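Local structure of protein Thf1 (Thermosynechococcus elongatus, 5MJR) at residues R45-L50 and H95-A100; L56-V61 and E101-Q106; S124-E129 and A137-L142; V154-F159 and E173-L178. The protein may take part in building the photosynthetic membrane and, as Psb29/Thf1, associates with the FtsH protease complex involved in photosystem II repair. All coordinates share one frame; numbering follows the deposited sequence.

Interaction 1 of 4, residues R45-L50 and H95-A100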
loop_
_atom_site.group_PDB
_atom_site.type_symbol
_atom_site.label_atom_id
_atom_site.label_comp_id
_atom_site.label_asym_id
_atom_site.label_seq_id
_atom_site.Cartn_x
_atom_site.Cartn_y
_atom_site.Cartn_z
ATOM N N ARG A 45 -2.466 -17.814 -3.293
ATOM C CA ARG A 45 -3.467 -17.390 -2.375
ATOM C C ARG A 45 -3.336 -15.860 -2.054
ATOM O O ARG A 45 -4.301 -15.107 -2.081
ATOM C CB ARG A 45 -3.430 -18.189 -1.073
ATOM C CG ARG A 45 -3.818 -19.620 -1.152
ATOM C CD ARG A 45 -4.080 -20.356 0.188
ATOM N NE ARG A 45 -2.841 -20.667 0.957
ATOM C CZ ARG A 45 -2.038 -21.739 0.719
ATOM N NH1 ARG A 45 -2.311 -22.626 -0.261
ATOM N NH2 ARG A 45 -0.962 -21.984 1.491
ATOM N N PHE A 46 -2.104 -15.392 -1.776
ATOM C CA PHE A 46 -1.859 -13.991 -1.435
ATOM C C PHE A 46 -2.125 -13.099 -2.642
ATOM O O PHE A 46 -2.759 -12.016 -2.532
ATOM C CB PHE A 46 -0.453 -13.836 -0.866
ATOM C CG PHE A 46 -0.324 -14.167 0.595
ATOM C CD1 PHE A 46 -0.333 -15.439 1.056
ATOM C CD2 PHE A 46 -0.184 -13.128 1.496
ATOM C CE1 PHE A 46 -0.285 -15.746 2.448
ATOM C CE2 PHE A 46 -0.036 -13.359 2.843
ATOM C CZ PHE A 46 -0.113 -14.706 3.340
ATOM N N ILE A 47 -1.664 -13.511 -3.828
ATOM C CA ILE A 47 -1.830 -12.712 -5.025
ATOM C C ILE A 47 -3.286 -12.595 -5.405
ATOM O O ILE A 47 -3.789 -11.479 -5.704
ATOM C CB ILE A 47 -0.974 -13.245 -6.183
ATOM C CG1 ILE A 47 0.512 -13.109 -5.864
ATOM C CG2 ILE A 47 -1.331 -12.575 -7.490
ATOM C CD1 ILE A 47 1.373 -14.045 -6.694
ATOM N N GLU A 48 -4.038 -13.697 -5.361
ATOM C CA GLU A 48 -5.455 -13.613 -5.691
ATOM C C GLU A 48 -6.226 -12.758 -4.641
ATOM O O GLU A 48 -7.167 -12.050 -5.028
ATOM C CB GLU A 48 -6.070 -15.003 -5.900
ATOM C CG GLU A 48 -5.532 -15.716 -7.157
ATOM C CD GLU A 48 -6.275 -16.999 -7.532
ATOM O OE1 GLU A 48 -7.301 -17.317 -6.877
ATOM O OE2 GLU A 48 -5.705 -17.678 -8.457
ATOM N N GLU A 49 -5.853 -12.867 -3.340
ATOM C CA GLU A 49 -6.506 -12.032 -2.342
ATOM C C GLU A 49 -6.239 -10.530 -2.702
ATOM O O GLU A 49 -7.180 -9.725 -2.597
ATOM C CB GLU A 49 -5.994 -12.351 -0.941
ATOM C CG GLU A 49 -6.597 -13.562 -0.266
ATOM C CD GLU A 49 -6.223 -13.724 1.218
ATOM O OE1 GLU A 49 -5.800 -12.725 1.847
ATOM O OE2 GLU A 49 -6.389 -14.886 1.693
ATOM N N LEU A 50 -5.059 -10.183 -3.080
ATOM C CA LEU A 50 -4.714 -8.792 -3.440
ATOM C C LEU A 50 -5.509 -8.374 -4.696
ATOM O O LEU A 50 -6.002 -7.249 -4.791
ATOM C CB LEU A 50 -3.212 -8.604 -3.565
ATOM C CG LEU A 50 -2.735 -7.174 -3.748
ATOM C CD1 LEU A 50 -3.188 -6.213 -2.632
ATOM C CD2 LEU A 50 -1.256 -7.175 -3.940
ATOM N N HIS A 95 3.940 -6.611 -12.496
ATOM C CA HIS A 95 3.484 -6.021 -13.742
ATOM C C HIS A 95 2.098 -6.578 -14.070
ATOM O O HIS A 95 1.154 -5.864 -14.407
ATOM C CB HIS A 95 4.526 -6.250 -14.821
ATOM C CG HIS A 95 4.045 -5.780 -16.196
ATOM N ND1 HIS A 95 3.182 -6.580 -16.978
ATOM C CD2 HIS A 95 4.407 -4.717 -16.959
ATOM C CE1 HIS A 95 2.947 -5.994 -18.137
ATOM N NE2 HIS A 95 3.606 -4.813 -18.088
ATOM N N ALA A 96 2.012 -7.912 -14.037
ATOM C CA ALA A 96 0.771 -8.602 -14.366
ATOM C C ALA A 96 -0.392 -8.221 -13.461
ATOM O O ALA A 96 -1.556 -8.022 -13.889
ATOM C CB ALA A 96 0.991 -10.099 -14.420
ATOM N N LEU A 97 -0.087 -8.110 -12.170
ATOM C CA LEU A 97 -1.082 -7.733 -11.176
ATOM C C LEU A 97 -1.612 -6.324 -11.536
ATOM O O LEU A 97 -2.824 -6.117 -11.562
ATOM C CB LEU A 97 -0.409 -7.705 -9.787
ATOM C CG LEU A 97 -1.417 -7.342 -8.643
ATOM C CD1 LEU A 97 -1.401 -8.379 -7.533
ATOM C CD2 LEU A 97 -0.843 -6.158 -8.031
ATOM N N CYS A 98 -0.739 -5.399 -11.854
ATOM C CA CYS A 98 -1.230 -4.046 -12.122
ATOM C C CYS A 98 -2.034 -3.954 -13.401
ATOM O O CYS A 98 -3.133 -3.359 -13.441
ATOM C CB CYS A 98 -0.052 -3.062 -12.154
ATOM S SG CYS A 98 0.683 -2.785 -10.536
ATOM N N VAL A 99 -1.518 -4.571 -14.484
ATOM C CA VAL A 99 -2.258 -4.484 -15.740
ATOM C C VAL A 99 -3.592 -5.192 -15.632
ATOM O O VAL A 99 -4.594 -4.713 -16.222
ATOM C CB VAL A 99 -1.431 -4.891 -16.964
ATOM C CG1 VAL A 99 -0.192 -4.088 -17.136
ATOM C CG2 VAL A 99 -1.104 -6.286 -17.008
ATOM N N ALA A 100 -3.669 -6.289 -14.873
ATOM C CA ALA A 100 -4.944 -6.975 -14.671
ATOM C C ALA A 100 -6.002 -6.094 -13.977
ATOM O O ALA A 100 -7.211 -6.295 -14.157
ATOM C CB ALA A 100 -4.723 -8.223 -13.875
#

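Interaction 2 of 4, residues L56-V61 and E101-Q106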
loop_
_atom_site.group_PDB
_atom_site.type_symbol
_atom_site.label_atom_id
_atom_site.label_comp_id
_atom_site.label_asym_id
_atom_site.label_seq_id
_atom_site.Cartn_x
_atom_site.Cartn_y
_atom_site.Cartn_z
ATOM N N LEU A 56 -12.241 -4.756 -5.875
ATOM C CA LEU A 56 -13.398 -4.296 -5.112
ATOM C C LEU A 56 -13.292 -2.810 -4.727
ATOM O O LEU A 56 -14.303 -2.115 -4.647
ATOM C CB LEU A 56 -13.662 -5.163 -3.958
ATOM C CG LEU A 56 -14.045 -6.624 -4.299
ATOM C CD1 LEU A 56 -14.193 -7.330 -2.977
ATOM C CD2 LEU A 56 -15.349 -6.611 -5.158
ATOM N N LEU A 57 -12.071 -2.344 -4.536
ATOM C CA LEU A 57 -11.884 -0.871 -4.372
ATOM C C LEU A 57 -12.229 -0.119 -5.685
ATOM O O LEU A 57 -12.954 0.892 -5.629
ATOM C CB LEU A 57 -10.483 -0.588 -3.956
ATOM C CG LEU A 57 -10.162 -0.970 -2.513
ATOM C CD1 LEU A 57 -8.673 -0.869 -2.243
ATOM C CD2 LEU A 57 -10.930 -0.066 -1.537
ATOM N N ARG A 58 -11.728 -0.609 -6.818
ATOM C CA ARG A 58 -11.948 0.137 -8.063
ATOM C C ARG A 58 -13.450 0.244 -8.372
ATOM O O ARG A 58 -13.874 1.267 -8.959
ATOM C CB ARG A 58 -11.224 -0.568 -9.203
ATOM C CG ARG A 58 -9.711 -0.369 -9.120
ATOM C CD ARG A 58 -8.929 -0.954 -10.328
ATOM N NE ARG A 58 -9.206 -2.363 -10.569
ATOM C CZ ARG A 58 -9.847 -2.912 -11.626
ATOM N NH1 ARG A 58 -10.252 -2.102 -12.693
ATOM N NH2 ARG A 58 -9.976 -4.341 -11.584
ATOM N N VAL A 59 -14.247 -0.774 -8.038
ATOM C CA VAL A 59 -15.650 -0.733 -8.351
ATOM C C VAL A 59 -16.422 0.171 -7.378
ATOM O O VAL A 59 -17.565 0.457 -7.584
ATOM C CB VAL A 59 -16.304 -2.091 -8.600
ATOM C CG1 VAL A 59 -15.596 -2.873 -9.631
ATOM C CG2 VAL A 59 -16.361 -2.827 -7.383
ATOM N N ASN A 60 -15.794 0.597 -6.303
ATOM C CA ASN A 60 -16.449 1.433 -5.281
ATOM C C ASN A 60 -16.422 2.862 -5.755
ATOM O O ASN A 60 -15.386 3.456 -6.006
ATOM C CB ASN A 60 -15.697 1.306 -3.961
ATOM C CG ASN A 60 -16.391 1.957 -2.778
ATOM O OD1 ASN A 60 -16.798 3.086 -2.854
ATOM N ND2 ASN A 60 -16.622 1.197 -1.723
ATOM N N VAL A 61 -17.621 3.443 -5.889
ATOM C CA VAL A 61 -17.791 4.791 -6.383
ATOM C C VAL A 61 -17.112 5.900 -5.544
ATOM O O VAL A 61 -16.837 7.023 -6.036
ATOM C CB VAL A 61 -19.261 5.142 -6.512
ATOM C CG1 VAL A 61 -19.967 5.209 -5.158
ATOM C CG2 VAL A 61 -19.643 6.343 -7.390
ATOM N N GLU A 101 -5.517 -5.165 -13.170
ATOM C CA GLU A 101 -6.358 -4.237 -12.433
ATOM C C GLU A 101 -6.552 -2.889 -13.188
ATOM O O GLU A 101 -7.068 -1.964 -12.581
ATOM C CB GLU A 101 -5.700 -3.939 -11.073
ATOM C CG GLU A 101 -5.581 -5.081 -10.170
ATOM C CD GLU A 101 -6.869 -5.575 -9.554
ATOM O OE1 GLU A 101 -7.970 -5.071 -9.721
ATOM O OE2 GLU A 101 -6.685 -6.595 -8.781
ATOM N N GLU A 102 -6.200 -2.856 -14.492
ATOM C CA GLU A 102 -6.348 -1.616 -15.230
ATOM C C GLU A 102 -5.615 -0.460 -14.543
ATOM O O GLU A 102 -6.062 0.695 -14.462
ATOM C CB GLU A 102 -7.806 -1.283 -15.508
ATOM C CG GLU A 102 -8.560 -2.459 -16.240
ATOM C CD GLU A 102 -9.976 -2.149 -16.626
ATOM O OE1 GLU A 102 -10.107 -1.642 -17.703
ATOM O OE2 GLU A 102 -10.898 -2.341 -15.853
ATOM N N MET A 103 -4.407 -0.808 -14.057
ATOM C CA MET A 103 -3.438 0.147 -13.558
ATOM C C MET A 103 -2.117 -0.009 -14.269
ATOM O O MET A 103 -1.910 -0.944 -15.080
ATOM C CB MET A 103 -3.219 -0.042 -12.045
ATOM C CG MET A 103 -4.537 0.074 -11.249
ATOM S SD MET A 103 -4.362 0.074 -9.473
ATOM C CE MET A 103 -6.044 0.413 -8.976
ATOM N N ASN A 104 -1.199 0.905 -14.022
ATOM C CA ASN A 104 0.103 0.997 -14.683
ATOM C C ASN A 104 1.180 0.731 -13.672
ATOM O O ASN A 104 1.323 1.540 -12.742
ATOM C CB ASN A 104 0.254 2.390 -15.353
ATOM C CG ASN A 104 1.543 2.540 -16.070
ATOM O OD1 ASN A 104 2.556 1.921 -15.720
ATOM N ND2 ASN A 104 1.584 3.437 -17.042
ATOM N N PRO A 105 1.866 -0.400 -13.768
ATOM C CA PRO A 105 2.857 -0.745 -12.722
ATOM C C PRO A 105 3.925 0.347 -12.581
ATOM O O PRO A 105 4.430 0.540 -11.454
ATOM C CB PRO A 105 3.437 -2.112 -13.212
ATOM C CG PRO A 105 3.140 -2.113 -14.698
ATOM C CD PRO A 105 1.834 -1.360 -14.899
ATOM N N GLN A 106 4.320 0.990 -13.667
ATOM C CA GLN A 106 5.309 2.034 -13.615
ATOM C C GLN A 106 4.786 3.242 -12.877
ATOM O O GLN A 106 5.558 3.899 -12.134
ATOM C CB GLN A 106 5.842 2.441 -14.971
ATOM C CG GLN A 106 7.038 3.321 -14.966
ATOM C CD GLN A 106 8.234 2.778 -14.233
ATOM O OE1 GLN A 106 8.426 1.582 -14.087
ATOM N NE2 GLN A 106 9.122 3.696 -13.830
#

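Interaction 3 of 4, residues S124-E129 and A137-L142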
loop_
_atom_site.group_PDB
_atom_site.type_symbol
_atom_site.label_atom_id
_atom_site.label_comp_id
_atom_site.label_asym_id
_atom_site.label_seq_id
_atom_site.Cartn_x
_atom_site.Cartn_y
_atom_site.Cartn_z
ATOM N N SER A 124 7.851 16.615 13.224
ATOM C CA SER A 124 7.427 18.000 13.371
ATOM C C SER A 124 7.388 18.743 12.018
ATOM O O SER A 124 6.502 19.592 11.789
ATOM C CB SER A 124 8.405 18.734 14.298
ATOM O OG SER A 124 9.717 18.687 13.869
ATOM N N GLN A 125 8.338 18.465 11.125
ATOM C CA GLN A 125 8.364 19.136 9.823
ATOM C C GLN A 125 7.215 18.674 8.903
ATOM O O GLN A 125 6.665 19.508 8.164
ATOM C CB GLN A 125 9.724 18.889 9.092
ATOM C CG GLN A 125 10.843 19.672 9.655
ATOM C CD GLN A 125 12.199 19.317 9.055
ATOM O OE1 GLN A 125 12.401 18.208 8.422
ATOM N NE2 GLN A 125 13.151 20.242 9.255
ATOM N N ILE A 126 6.856 17.407 8.990
ATOM C CA ILE A 126 5.693 16.863 8.278
ATOM C C ILE A 126 4.414 17.542 8.788
ATOM O O ILE A 126 3.513 17.933 7.990
ATOM C CB ILE A 126 5.664 15.345 8.473
ATOM C CG1 ILE A 126 6.919 14.673 7.849
ATOM C CG2 ILE A 126 4.411 14.757 7.852
ATOM C CD1 ILE A 126 7.194 14.989 6.423
ATOM N N LEU A 127 4.259 17.650 10.100
ATOM C CA LEU A 127 3.077 18.271 10.695
ATOM C C LEU A 127 3.010 19.762 10.235
ATOM O O LEU A 127 1.948 20.225 9.912
ATOM C CB LEU A 127 3.122 18.151 12.189
ATOM C CG LEU A 127 3.088 16.753 12.800
ATOM C CD1 LEU A 127 3.321 16.680 14.312
ATOM C CD2 LEU A 127 1.763 16.057 12.518
ATOM N N ASP A 128 4.141 20.456 10.222
ATOM C CA ASP A 128 4.144 21.840 9.816
ATOM C C ASP A 128 3.655 21.986 8.337
ATOM O O ASP A 128 2.869 22.857 7.993
ATOM C CB ASP A 128 5.525 22.434 9.921
ATOM C CG ASP A 128 5.940 22.746 11.349
ATOM O OD1 ASP A 128 5.017 22.758 12.231
ATOM O OD2 ASP A 128 7.162 23.023 11.561
ATOM N N GLU A 129 4.096 21.050 7.463
ATOM C CA GLU A 129 3.684 21.083 6.064
ATOM C C GLU A 129 2.191 20.777 5.923
ATOM O O GLU A 129 1.453 21.471 5.201
ATOM C CB GLU A 129 4.552 20.140 5.279
ATOM C CG GLU A 129 4.377 20.360 3.845
ATOM C CD GLU A 129 5.359 19.608 2.889
ATOM O OE1 GLU A 129 6.468 19.129 3.291
ATOM O OE2 GLU A 129 5.036 19.614 1.695
ATOM N N ALA A 137 2.959 17.199 -2.917
ATOM C CA ALA A 137 2.650 15.807 -3.316
ATOM C C ALA A 137 3.944 14.991 -3.172
ATOM O O ALA A 137 5.015 15.432 -3.553
ATOM C CB ALA A 137 2.143 15.742 -4.745
ATOM N N PRO A 138 3.812 13.759 -2.642
ATOM C CA PRO A 138 2.576 13.022 -2.328
ATOM C C PRO A 138 2.047 13.164 -0.894
ATOM O O PRO A 138 1.025 12.565 -0.575
ATOM C CB PRO A 138 2.979 11.580 -2.582
ATOM C CG PRO A 138 4.428 11.562 -2.132
ATOM C CD PRO A 138 4.963 12.872 -2.723
ATOM N N LEU A 139 2.716 13.998 -0.065
ATOM C CA LEU A 139 2.233 14.126 1.312
ATOM C C LEU A 139 0.754 14.517 1.395
ATOM O O LEU A 139 0.027 14.166 2.305
ATOM C CB LEU A 139 3.134 15.161 2.036
ATOM C CG LEU A 139 2.775 15.435 3.483
ATOM C CD1 LEU A 139 2.782 14.235 4.407
ATOM C CD2 LEU A 139 3.650 16.530 4.003
ATOM N N ASN A 140 0.318 15.352 0.406
ATOM C CA ASN A 140 -1.047 15.751 0.339
ATOM C C ASN A 140 -2.102 14.618 0.338
ATOM O O ASN A 140 -3.242 14.800 0.732
ATOM C CB ASN A 140 -1.345 16.655 -0.864
ATOM C CG ASN A 140 -1.141 15.956 -2.213
ATOM O OD1 ASN A 140 -0.296 15.115 -2.398
ATOM N ND2 ASN A 140 -1.983 16.389 -3.193
ATOM N N SER A 141 -1.653 13.429 -0.130
ATOM C CA SER A 141 -2.483 12.268 -0.134
ATOM C C SER A 141 -2.804 11.684 1.235
ATOM O O SER A 141 -3.663 10.852 1.368
ATOM C CB SER A 141 -1.912 11.159 -1.054
ATOM O OG SER A 141 -0.814 10.528 -0.568
ATOM N N LEU A 142 -2.117 12.180 2.297
ATOM C CA LEU A 142 -2.572 11.851 3.647
ATOM C C LEU A 142 -3.876 12.522 4.000
ATOM O O LEU A 142 -4.586 12.053 4.942
ATOM C CB LEU A 142 -1.535 12.250 4.660
ATOM C CG LEU A 142 -0.237 11.473 4.662
ATOM C CD1 LEU A 142 0.537 11.802 5.960
ATOM C CD2 LEU A 142 -0.238 10.049 4.397
#

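Interaction 4 of 4, residues V154-F159 and E173-L178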
loop_
_atom_site.group_PDB
_atom_site.type_symbol
_atom_site.label_atom_id
_atom_site.label_comp_id
_atom_site.label_asym_id
_atom_site.label_seq_id
_atom_site.Cartn_x
_atom_site.Cartn_y
_atom_site.Cartn_z
ATOM N N VAL A 154 -1.175 0.647 5.364
ATOM C CA VAL A 154 0.115 0.110 4.991
ATOM C C VAL A 154 0.962 1.208 4.375
ATOM O O VAL A 154 2.149 1.354 4.663
ATOM C CB VAL A 154 -0.015 -1.174 4.151
ATOM C CG1 VAL A 154 1.367 -1.641 3.689
ATOM C CG2 VAL A 154 -0.755 -2.267 4.941
ATOM N N GLY A 155 0.381 1.939 3.445
ATOM C CA GLY A 155 1.070 3.029 2.826
ATOM C C GLY A 155 1.574 4.082 3.872
ATOM O O GLY A 155 2.704 4.575 3.755
ATOM N N LEU A 156 0.666 4.459 4.802
ATOM C CA LEU A 156 1.082 5.422 5.846
ATOM C C LEU A 156 2.308 4.905 6.608
ATOM O O LEU A 156 3.254 5.627 6.808
ATOM C CB LEU A 156 -0.067 5.719 6.774
ATOM C CG LEU A 156 0.224 6.661 7.903
ATOM C CD1 LEU A 156 0.581 8.061 7.444
ATOM C CD2 LEU A 156 -0.844 6.701 8.936
ATOM N N TYR A 157 2.289 3.641 6.999
ATOM C CA TYR A 157 3.415 3.071 7.726
ATOM C C TYR A 157 4.696 3.131 6.930
ATOM O O TYR A 157 5.770 3.502 7.463
ATOM C CB TYR A 157 3.054 1.635 8.121
ATOM C CG TYR A 157 4.163 1.042 8.947
ATOM C CD1 TYR A 157 4.324 1.279 10.283
ATOM C CD2 TYR A 157 5.018 0.122 8.361
ATOM C CE1 TYR A 157 5.287 0.598 11.009
ATOM C CE2 TYR A 157 6.023 -0.533 9.067
ATOM C CZ TYR A 157 6.168 -0.251 10.388
ATOM O OH TYR A 157 7.147 -0.934 11.094
ATOM N N ALA A 158 4.611 2.815 5.640
ATOM C CA ALA A 158 5.820 2.896 4.809
ATOM C C ALA A 158 6.376 4.281 4.686
ATOM O O ALA A 158 7.572 4.491 4.711
ATOM C CB ALA A 158 5.550 2.304 3.410
ATOM N N PHE A 159 5.460 5.265 4.584
ATOM C CA PHE A 159 5.925 6.651 4.638
ATOM C C PHE A 159 6.583 6.994 5.945
ATOM O O PHE A 159 7.677 7.605 5.927
ATOM C CB PHE A 159 4.696 7.542 4.383
ATOM C CG PHE A 159 4.871 8.967 4.854
ATOM C CD1 PHE A 159 5.913 9.776 4.377
ATOM C CD2 PHE A 159 4.059 9.515 5.799
ATOM C CE1 PHE A 159 6.066 11.077 4.816
ATOM C CE2 PHE A 159 4.239 10.815 6.283
ATOM C CZ PHE A 159 5.247 11.562 5.790
ATOM N N GLU A 173 2.655 6.970 19.521
ATOM C CA GLU A 173 2.726 8.375 19.707
ATOM C C GLU A 173 2.565 9.092 18.394
ATOM O O GLU A 173 1.900 10.119 18.264
ATOM C CB GLU A 173 4.108 8.686 20.318
ATOM C CG GLU A 173 4.269 10.024 20.902
ATOM C CD GLU A 173 4.779 9.836 22.390
ATOM O OE1 GLU A 173 5.043 10.876 23.125
ATOM O OE2 GLU A 173 4.866 8.612 22.841
ATOM N N THR A 174 3.206 8.551 17.368
ATOM C CA THR A 174 3.127 9.185 16.034
ATOM C C THR A 174 1.661 9.236 15.503
ATOM O O THR A 174 1.215 10.280 14.989
ATOM C CB THR A 174 4.075 8.465 15.033
ATOM O OG1 THR A 174 5.424 8.655 15.500
ATOM C CG2 THR A 174 3.863 8.932 13.634
ATOM N N LEU A 175 1.006 8.077 15.559
ATOM C CA LEU A 175 -0.358 7.983 15.098
ATOM C C LEU A 175 -1.280 8.980 15.865
ATOM O O LEU A 175 -2.124 9.633 15.305
ATOM C CB LEU A 175 -0.873 6.569 15.119
ATOM C CG LEU A 175 -0.176 5.626 14.135
ATOM C CD1 LEU A 175 -0.658 4.208 14.326
ATOM C CD2 LEU A 175 -0.278 6.041 12.657
ATOM N N ASP A 176 -1.082 9.023 17.175
ATOM C CA ASP A 176 -1.833 9.977 17.986
ATOM C C ASP A 176 -1.592 11.443 17.619
ATOM O O ASP A 176 -2.535 12.223 17.688
ATOM C CB ASP A 176 -1.568 9.752 19.431
ATOM C CG ASP A 176 -2.256 8.510 20.002
ATOM O OD1 ASP A 176 -3.229 7.977 19.333
ATOM O OD2 ASP A 176 -1.835 8.104 21.106
ATOM N N GLN A 177 -0.389 11.792 17.233
ATOM C CA GLN A 177 -0.090 13.157 16.799
ATOM C C GLN A 177 -0.822 13.475 15.465
ATOM O O GLN A 177 -1.192 14.575 15.164
ATOM C CB GLN A 177 1.405 13.332 16.586
ATOM C CG GLN A 177 2.259 13.354 17.836
ATOM C CD GLN A 177 3.696 13.740 17.632
ATOM O OE1 GLN A 177 4.645 12.959 17.905
ATOM N NE2 GLN A 177 3.879 14.986 17.200
ATOM N N LEU A 178 -0.897 12.478 14.569
ATOM C CA LEU A 178 -1.528 12.670 13.269
ATOM C C LEU A 178 -3.061 12.768 13.393
ATOM O O LEU A 178 -3.666 13.411 12.525
ATOM C CB LEU A 178 -1.156 11.520 12.327
ATOM C CG LEU A 178 0.236 11.538 11.818
ATOM C CD1 LEU A 178 0.611 10.228 11.075
ATOM C CD2 LEU A 178 0.457 12.743 10.884
#

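Interaction 1 of 4, residues R45-L50 and H95-A100
Leu97 sends one methyl, CD1, across to helix 41-58, where it meets both Leu50 and Ile47. The tighter of the two meetings is with Leu50: Leu97 CD1 lies 3.8 Å from Leu50 CD2 and 4.2 Å from Leu50 CG, so the methyl rests on the outer fork of its partner while the two side chains run at about a right angle. Leu97 CG stands opposite its own backbone N (chi1 -179°), a setting that carries the branch outward from helix 90-100 and toward helix 41-58. Ile47 is the looser partner. It offers only its short branch, with Ile47 CG2 4.2 Å from Leu97 CD1, the two side chains meeting at a slant. This is plain packing of helix against helix in an all-helical fold, and within these two segments the nearest CA atoms are those of Ile47 and Leu97, 7.9 Å apart. Phe80 of helix 67-80 touches both Ile47 and Leu50, while Phe31 of helix 24-34 reaches Ile47, Ala96 and Ala100; small alanines on helix 90-100 suit a face where another helix must come near. Leucine and isoleucine fit the buried side because their branched tips supply apolar surface without a polar group to satisfy. The outer sides differ in kind: Arg45 and Glu49 on one helix and His95 on the other are exposed, and the partly exposed Glu48 turns its carboxylate to Lys28 and Tyr32.

Interaction 2 of 4, residues L56-V61 and E101-Q106
Arg58, on helix 41-58, reaches the carboxylates of Glu101 and Glu102 in a salt-bridge network. The charged contacts dominate. NE and NH2 of Arg58 grip Glu101 side-on, both on the single oxygen OE1; the shorter bond, Arg58 NH2 to Glu101 OE1, measures 2.8 Å and is bent, 142° at the hydrogen. OE1 is met on its anti side, and the carboxylate is turned 73° from the guanidinium plane, so this is not the flat two-oxygen pairing. Glu102 completes the network through a longer, similarly bent salt bridge from Arg58 NH1 to Glu102 OE2, 3.2 Å. The Glu101-Glu102 peptide lies over one face of the guanidinium, Glu101 C 3.6 Å above its centre. Apolar contact comes from Met103, whose CE is 3.5 Å from Arg58 CD; both residues have a second deposited conformer, so these details describe one state. Glu102, with positive phi, is the C-prime residue of the Schellman motif that closes helix 90-100, and the turn sets two acidic side chains beside one arginine. With an alanine at Glu101, Arg58 NE and NH2 would probably lose their shared acceptor, the guanidinium then held in this contact by the longer bond to Glu102. Arginine suits this place since it can serve two carboxylates at once while its methylenes meet Met103, and its charge probably eases the burial of Glu101 and the negative end of the helix.

Interaction 3 of 4, residues S124-E129 and A137-L142
Glu129 lays its whole side chain against one methyl of Leu139, and Ile126, one turn earlier, takes the other. From its root outward, Glu129 keeps to the same partner: CB and then CG each stand 3.9 Å from Leu139 CD2, and the carboxyl carbon CD comes to 3.7 Å of that methyl. Beyond CD the oxygens only skirt it, Glu129 OE1 lying 3.9 Å from Leu139 CD2, while OE2, a little farther from that methyl, bonds to the hydroxyl of Ser136. This alignment follows from a chain that is extended past CG and has CG swung beside the carbonyl carbon (chi1 -167°). Glutamate suits a partly exposed site of this kind, since its methylenes cover a leucine and its carboxylate reaches a hydroxyl. The contact folds the loop after helix 123-131 back onto that helix: a cis peptide before Pro138 leads into the 3-10 segment 139-142. Pro138 O accepts there from both Ser141 N and Ser141 OG, the hydroxyl bond being 2.7 Å from Ser141 OG to Pro138 O. A serine lets the turn tie itself with its own short side chain. An alanine replacing Glu129 is likely to uncover Leu139 CD2 and leave the Ser136 hydroxyl without its carboxylate. On the apolar flank, Ile126 CG2 meets Leu139 CD1 at 3.8 Å, with Phe159 of helix 150-162 touching both residues.

Interaction 4 of 4, residues V154-F159 and E173-L178
Two helices that lie close in sequence, 150-162 and 171-178, with the short helix 166-169 between them, pack against each other here through three buried leucines. Leu156 is common to both meetings: each of its two methyls goes to a different partner. Leu156 CD2 meets Leu175 CD2 at 3.8 Å, the methyls touching as the two side chains slide past one another in opposite directions. The second methyl, Leu156 CD1, faces Leu178 CD1 at 4.2 Å, a looser approach. Leu156 can serve both because its CG is trans to N (chi1 179°), which directs the fork toward the other helix. Leu175 begins less directly: its CG leans to the backbone N side (chi1 -66°), and only the far end of the chain comes over to its partner. Leu175 and Leu178 are three residues apart, so both fall on one face of helix 171-178 and both meet Leu156, one at each methyl. Leucine suits position 156, as its two methyls let one residue touch two neighbours, and the other two leucines supply apolar branches to a contact with no hydrogen bond across it. The Thr174 hydroxyl bonds to the carbonyls of Val167, in helix 166-169, and His170, linking helix 171-178 to what precedes it. Leu142 and Leu184 also lie on Leu156, joined by Val189 from helix 186-198, whose Lys190 touches Leu175 and pairs with Asp176. Further along helix 150-162, Ala158 and Phe159 also touch Leu71 of helix 67-80.

The four contacts form two pairs. Interactions 1 and 2 share helix 41-58, and their centres are about 11 Å apart; the chain turn that closes helix 90-100 joins them, with a probable hydrogen bond, Met103 N to Cys98 O, of 2.9 Å and Pro105 packed on His95, Cys98 and Val99. Interactions 3 and 4, likewise about 11 Å between centres, touch through Leu142 on Leu156 and on Phe159, whose ring also meets Leu139, so one apolar cluster serves both. The pairs are far from each other: interactions 1 and 3 have centres about 30 Å apart on opposite sides of the chain's centre, and interactions 1 and 4 about 26 Å.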